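Local coordinates for protein xyloglucan-specific endo-beta-1,4-glucanase BoGH9A (Bacteroides ovatus, PDB 6DHT) that cleaves the beta-1,4-glucan backbone of xyloglucan within the chain, releasing xyloglucan oligosaccharides, at residues I13-Y25 with K31-F43. Residues are numbered along the deposited sequence; the frame is centred on the assembly and turned at random.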
loop_
_atom_site.group_PDB
_atom_site.type_symbol
_atom_site.label_atom_id
_atom_site.label_comp_id
_atom_site.label_asym_id
_atom_site.label_seq_id
_atom_site.Cartn_x
_atom_site.Cartn_y
_atom_site.Cartn_z
ATOM N N ILE A 13 -27.133 -24.436 -4.448
ATOM C CA ILE A 13 -25.947 -23.572 -4.436
ATOM C C ILE A 13 -26.317 -22.131 -4.782
ATOM O O ILE A 13 -26.792 -21.847 -5.880
ATOM C CB ILE A 13 -24.847 -24.080 -5.404
ATOM C CG1 ILE A 13 -23.924 -22.927 -5.850
ATOM C CG2 ILE A 13 -25.477 -24.766 -6.602
ATOM C CD1 ILE A 13 -22.807 -23.332 -6.772
ATOM N N PRO A 14 -26.090 -21.207 -3.845
ATOM C CA PRO A 14 -26.457 -19.817 -4.137
ATOM C C PRO A 14 -25.464 -19.093 -5.074
ATOM O O PRO A 14 -24.297 -19.489 -5.212
ATOM C CB PRO A 14 -26.454 -19.171 -2.757
ATOM C CG PRO A 14 -25.429 -19.960 -1.977
ATOM C CD PRO A 14 -25.469 -21.357 -2.511
ATOM N N ASN A 15 -25.943 -18.037 -5.727
ATOM C CA ASN A 15 -25.073 -17.197 -6.551
ATOM C C ASN A 15 -23.858 -16.742 -5.747
ATOM O O ASN A 15 -22.741 -16.692 -6.275
ATOM C CB ASN A 15 -25.834 -15.985 -7.084
ATOM C CG ASN A 15 -26.976 -16.365 -8.018
ATOM O OD1 ASN A 15 -27.035 -17.478 -8.530
ATOM N ND2 ASN A 15 -27.873 -15.419 -8.260
ATOM N N ASP A 16 -24.123 -16.443 -4.474
ATOM C CA ASP A 16 -23.151 -16.070 -3.443
ATOM C C ASP A 16 -21.927 -16.975 -3.354
ATOM O O ASP A 16 -20.867 -16.561 -2.887
ATOM C CB ASP A 16 -23.852 -16.152 -2.080
ATOM C CG ASP A 16 -23.664 -14.909 -1.249
ATOM O OD1 ASP A 16 -24.623 -14.520 -0.550
ATOM O OD2 ASP A 16 -22.559 -14.322 -1.288
ATOM N N ALA A 17 -22.091 -18.228 -3.751
ATOM C CA ALA A 17 -21.057 -19.231 -3.557
ATOM C C ALA A 17 -19.998 -19.132 -4.641
ATOM O O ALA A 17 -18.939 -19.733 -4.520
ATOM C CB ALA A 17 -21.687 -20.635 -3.561
ATOM N N ILE A 18 -20.322 -18.447 -5.728
ATOM C CA ILE A 18 -19.373 -18.323 -6.840
ATOM C C ILE A 18 -18.383 -17.179 -6.540
ATOM O O ILE A 18 -18.755 -16.016 -6.553
ATOM C CB ILE A 18 -20.066 -18.088 -8.200
ATOM C CG1 ILE A 18 -21.134 -19.179 -8.429
ATOM C CG2 ILE A 18 -19.028 -18.069 -9.337
ATOM C CD1 ILE A 18 -22.049 -18.896 -9.572
ATOM N N ARG A 19 -17.141 -17.540 -6.262
ATOM C CA ARG A 19 -16.132 -16.571 -5.812
ATOM C C ARG A 19 -15.226 -16.239 -6.992
ATOM O O ARG A 19 -14.634 -17.111 -7.625
ATOM C CB ARG A 19 -15.359 -17.157 -4.631
ATOM C CG ARG A 19 -16.244 -17.604 -3.464
ATOM C CD ARG A 19 -16.918 -16.413 -2.774
ATOM N NE ARG A 19 -18.082 -16.824 -1.989
ATOM C CZ ARG A 19 -18.027 -17.247 -0.740
ATOM N NH1 ARG A 19 -16.884 -17.360 -0.094
ATOM N NH2 ARG A 19 -19.154 -17.601 -0.133
ATOM N N LEU A 20 -15.168 -14.958 -7.334
ATOM C CA LEU A 20 -14.376 -14.559 -8.488
ATOM C C LEU A 20 -13.862 -13.132 -8.318
ATOM O O LEU A 20 -14.265 -12.416 -7.428
ATOM C CB LEU A 20 -15.192 -14.687 -9.778
ATOM C CG LEU A 20 -16.212 -13.591 -10.108
ATOM C CD1 LEU A 20 -16.847 -13.855 -11.438
ATOM C CD2 LEU A 20 -17.319 -13.475 -9.039
ATOM N N ASN A 21 -12.985 -12.727 -9.224
ATOM C CA ASN A 21 -12.579 -11.338 -9.328
ATOM C C ASN A 21 -13.778 -10.523 -9.800
ATOM O O ASN A 21 -14.235 -10.646 -10.934
ATOM C CB ASN A 21 -11.430 -11.251 -10.318
ATOM C CG ASN A 21 -10.901 -9.839 -10.478
ATOM O OD1 ASN A 21 -11.662 -8.870 -10.472
ATOM N ND2 ASN A 21 -9.587 -9.720 -10.671
ATOM N N GLN A 22 -14.289 -9.692 -8.900
ATOM C CA GLN A 22 -15.537 -8.963 -9.160
ATOM C C GLN A 22 -15.364 -7.759 -10.060
ATOM O O GLN A 22 -16.342 -7.096 -10.396
ATOM C CB GLN A 22 -16.169 -8.533 -7.844
ATOM C CG GLN A 22 -16.637 -9.713 -6.979
ATOM C CD GLN A 22 -17.094 -9.308 -5.600
ATOM O OE1 GLN A 22 -17.395 -8.140 -5.349
ATOM N NE2 GLN A 22 -17.100 -10.265 -4.665
ATOM N N LEU A 23 -14.119 -7.451 -10.454
ATOM C CA LEU A 23 -13.902 -6.404 -11.439
ATOM C C LEU A 23 -13.890 -7.015 -12.840
ATOM O O LEU A 23 -14.424 -6.427 -13.784
ATOM C CB LEU A 23 -12.599 -5.673 -11.162
ATOM C CG LEU A 23 -12.460 -5.035 -9.788
ATOM C CD1 LEU A 23 -11.332 -3.980 -9.840
ATOM C CD2 LEU A 23 -13.730 -4.420 -9.233
ATOM N N GLY A 24 -13.314 -8.209 -12.965
ATOM C CA GLY A 24 -13.281 -8.918 -14.233
ATOM C C GLY A 24 -11.873 -9.355 -14.594
ATOM O O GLY A 24 -10.993 -9.428 -13.729
ATOM N N TYR A 25 -11.667 -9.640 -15.875
ATOM C CA TYR A 25 -10.443 -10.270 -16.352
ATOM C C TYR A 25 -9.902 -9.624 -17.599
ATOM O O TYR A 25 -10.660 -9.186 -18.460
ATOM C CB TYR A 25 -10.695 -11.741 -16.690
ATOM C CG TYR A 25 -11.285 -12.500 -15.559
ATOM C CD1 TYR A 25 -10.491 -13.062 -14.557
ATOM C CD2 TYR A 25 -12.656 -12.684 -15.480
ATOM C CE1 TYR A 25 -11.045 -13.744 -13.494
ATOM C CE2 TYR A 25 -13.216 -13.373 -14.435
ATOM C CZ TYR A 25 -12.408 -13.906 -13.448
ATOM O OH TYR A 25 -12.954 -14.594 -12.392
ATOM N N LYS A 31 -8.299 -17.128 -16.127
ATOM C CA LYS A 31 -9.650 -16.791 -15.682
ATOM C C LYS A 31 -10.246 -17.918 -14.873
ATOM O O LYS A 31 -10.692 -18.930 -15.423
ATOM C CB LYS A 31 -10.550 -16.437 -16.876
ATOM C CG LYS A 31 -9.925 -15.382 -17.755
ATOM C CD LYS A 31 -10.789 -14.948 -18.948
ATOM C CE LYS A 31 -10.023 -14.051 -19.883
ATOM N NZ LYS A 31 -8.916 -14.819 -20.527
ATOM N N ILE A 32 -10.239 -17.745 -13.565
ATOM C CA ILE A 32 -10.643 -18.774 -12.633
ATOM C C ILE A 32 -11.622 -18.244 -11.602
ATOM O O ILE A 32 -11.439 -17.162 -11.028
ATOM C CB ILE A 32 -9.418 -19.441 -11.973
ATOM C CG1 ILE A 32 -8.712 -20.310 -13.031
ATOM C CG2 ILE A 32 -9.835 -20.270 -10.721
ATOM C CD1 ILE A 32 -7.529 -21.049 -12.564
ATOM N N ALA A 33 -12.698 -19.008 -11.393
ATOM C CA ALA A 33 -13.635 -18.759 -10.322
ATOM C C ALA A 33 -13.618 -19.984 -9.425
ATOM O O ALA A 33 -13.196 -21.045 -9.867
ATOM C CB ALA A 33 -15.039 -18.527 -10.885
ATOM N N VAL A 34 -13.998 -19.814 -8.171
ATOM C CA VAL A 34 -14.018 -20.915 -7.219
ATOM C C VAL A 34 -15.369 -20.954 -6.534
ATOM O O VAL A 34 -15.826 -19.958 -5.971
ATOM C CB VAL A 34 -12.921 -20.770 -6.170
ATOM C CG1 VAL A 34 -13.065 -21.839 -5.097
ATOM C CG2 VAL A 34 -11.559 -20.871 -6.833
ATOM N N VAL A 35 -16.012 -22.121 -6.565
ATOM C CA VAL A 35 -17.239 -22.295 -5.814
ATOM C C VAL A 35 -16.846 -22.618 -4.376
ATOM O O VAL A 35 -16.074 -23.543 -4.137
ATOM C CB VAL A 35 -18.080 -23.417 -6.412
ATOM C CG1 VAL A 35 -19.387 -23.514 -5.661
ATOM C CG2 VAL A 35 -18.359 -23.192 -7.873
ATOM N N ASP A 36 -17.354 -21.848 -3.423
ATOM C CA ASP A 36 -16.884 -21.900 -2.046
ATOM C C ASP A 36 -17.284 -23.178 -1.301
ATOM O O ASP A 36 -16.634 -23.547 -0.324
ATOM C CB ASP A 36 -17.411 -20.688 -1.267
ATOM C CG ASP A 36 -16.854 -20.594 0.143
ATOM O OD1 ASP A 36 -15.619 -20.629 0.319
ATOM O OD2 ASP A 36 -17.648 -20.459 1.099
ATOM N N SER A 37 -18.358 -23.820 -1.754
ATOM C CA SER A 37 -18.843 -25.047 -1.116
ATOM C C SER A 37 -19.956 -25.626 -1.951
ATOM O O SER A 37 -20.623 -24.905 -2.683
ATOM C CB SER A 37 -19.341 -24.791 0.306
ATOM O OG SER A 37 -20.458 -23.920 0.318
ATOM N N GLY A 38 -20.128 -26.940 -1.844
ATOM C CA GLY A 38 -21.184 -27.635 -2.555
ATOM C C GLY A 38 -20.644 -28.575 -3.609
ATOM O O GLY A 38 -19.489 -28.488 -4.022
ATOM N N LYS A 39 -21.498 -29.485 -4.061
ATOM C CA LYS A 39 -21.121 -30.447 -5.074
ATOM C C LYS A 39 -21.349 -29.854 -6.463
ATOM O O LYS A 39 -22.468 -29.477 -6.811
ATOM C CB LYS A 39 -21.940 -31.732 -4.882
ATOM C CG LYS A 39 -21.422 -32.927 -5.678
ATOM C CD LYS A 39 -22.016 -34.251 -5.194
ATOM C CE LYS A 39 -21.609 -35.419 -6.096
ATOM N NZ LYS A 39 -20.167 -35.376 -6.497
ATOM N N VAL A 40 -20.274 -29.757 -7.244
ATOM C CA VAL A 40 -20.312 -29.201 -8.591
ATOM C C VAL A 40 -19.597 -30.170 -9.529
ATOM O O VAL A 40 -18.549 -30.718 -9.176
ATOM C CB VAL A 40 -19.615 -27.806 -8.637
ATOM C CG1 VAL A 40 -19.424 -27.333 -10.063
ATOM C CG2 VAL A 40 -20.436 -26.803 -7.860
ATOM N N GLU A 41 -20.151 -30.381 -10.719
ATOM C CA GLU A 41 -19.539 -31.285 -11.682
ATOM C C GLU A 41 -19.258 -30.620 -13.018
ATOM O O GLU A 41 -18.451 -31.114 -13.808
ATOM C CB GLU A 41 -20.436 -32.511 -11.881
ATOM C CG GLU A 41 -20.565 -33.351 -10.617
ATOM C CD GLU A 41 -21.474 -34.553 -10.785
ATOM O OE1 GLU A 41 -22.003 -34.764 -11.898
ATOM O OE2 GLU A 41 -21.655 -35.291 -9.793
ATOM N N GLU A 42 -19.911 -29.491 -13.261
ATOM C CA GLU A 42 -19.885 -28.861 -14.570
ATOM C C GLU A 42 -20.198 -27.363 -14.479
ATOM O O GLU A 42 -20.987 -26.949 -13.646
ATOM C CB GLU A 42 -20.935 -29.560 -15.421
ATOM C CG GLU A 42 -21.097 -29.059 -16.814
ATOM C CD GLU A 42 -22.146 -29.864 -17.558
ATOM O OE1 GLU A 42 -22.057 -31.110 -17.528
ATOM O OE2 GLU A 42 -23.062 -29.257 -18.152
ATOM N N PHE A 43 -19.578 -26.554 -15.340
ATOM C CA PHE A 43 -19.999 -25.165 -15.501
ATOM C C PHE A 43 -19.999 -24.763 -16.956
ATOM O O PHE A 43 -19.366 -25.418 -17.791
ATOM C CB PHE A 43 -19.115 -24.203 -14.678
ATOM C CG PHE A 43 -17.744 -23.962 -15.261
ATOM C CD1 PHE A 43 -16.700 -24.837 -15.008
ATOM C CD2 PHE A 43 -17.511 -22.854 -16.055
ATOM C CE1 PHE A 43 -15.438 -24.610 -15.550
ATOM C CE2 PHE A 43 -16.252 -22.613 -16.586
ATOM C CZ PHE A 43 -15.224 -23.494 -16.336
HETATM O O HOH W 1 -18.663 -17.899 2.746
#
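K31 sets CB over one face of the Y25 ring, toward its rim, 4.2 Å from the centroid and 14° off the normal, a CH-pi contact; its chain then passes alongside Y25 CB, and the ammonium continues to Q29 O and P27 O. The Y25 hydroxyl makes a weak hydrogen bond to the I32 carbonyl. The A33 methyl touches both L20 CB (4.0 Å) and I18 CG2. V34 forms the antiparallel hydrogen-bonded pair with R19: V34 N reaches R19 O at 2.8 Å, and V34 O accepts from R19 N. V35 faces I18 in the adjoining non-hydrogen-bonded pair; with CG1 anti to the backbone N (chi1 -176°), that methyl meets I13 CD1 at 3.6 Å. D36 N then bonds A17 O. D36 CB sits 3.5 Å above the centre of the R19 guanidinium and the carboxylate stacks over it, planes 26° apart, so the salt bridge R19 NH1 to D36 OD2 (3.4 Å) is made face to face. In the guanidinium plane, R19 NE donates to D16 O at 2.9 Å, which, with N478 O on NH1 and a water linking NH2 to D36 OD2, helps to hold the group's rotation. A leucine in place of R19 would probably leave D16 O without its in-plane donor and D36 without one of its cations, K70 and R72 remaining. V40 adds a looser touch on I13. Within the Ig-like N-terminal domain, 18-19 is an edge strand, 32-35 pairs onward with 72-76, and I18 packs on strand 93-99. R19 NH1 donates to N478 O, and N21 ND2 to D472 OD1 on helix 461-474, joining this edge to the family 9 domain.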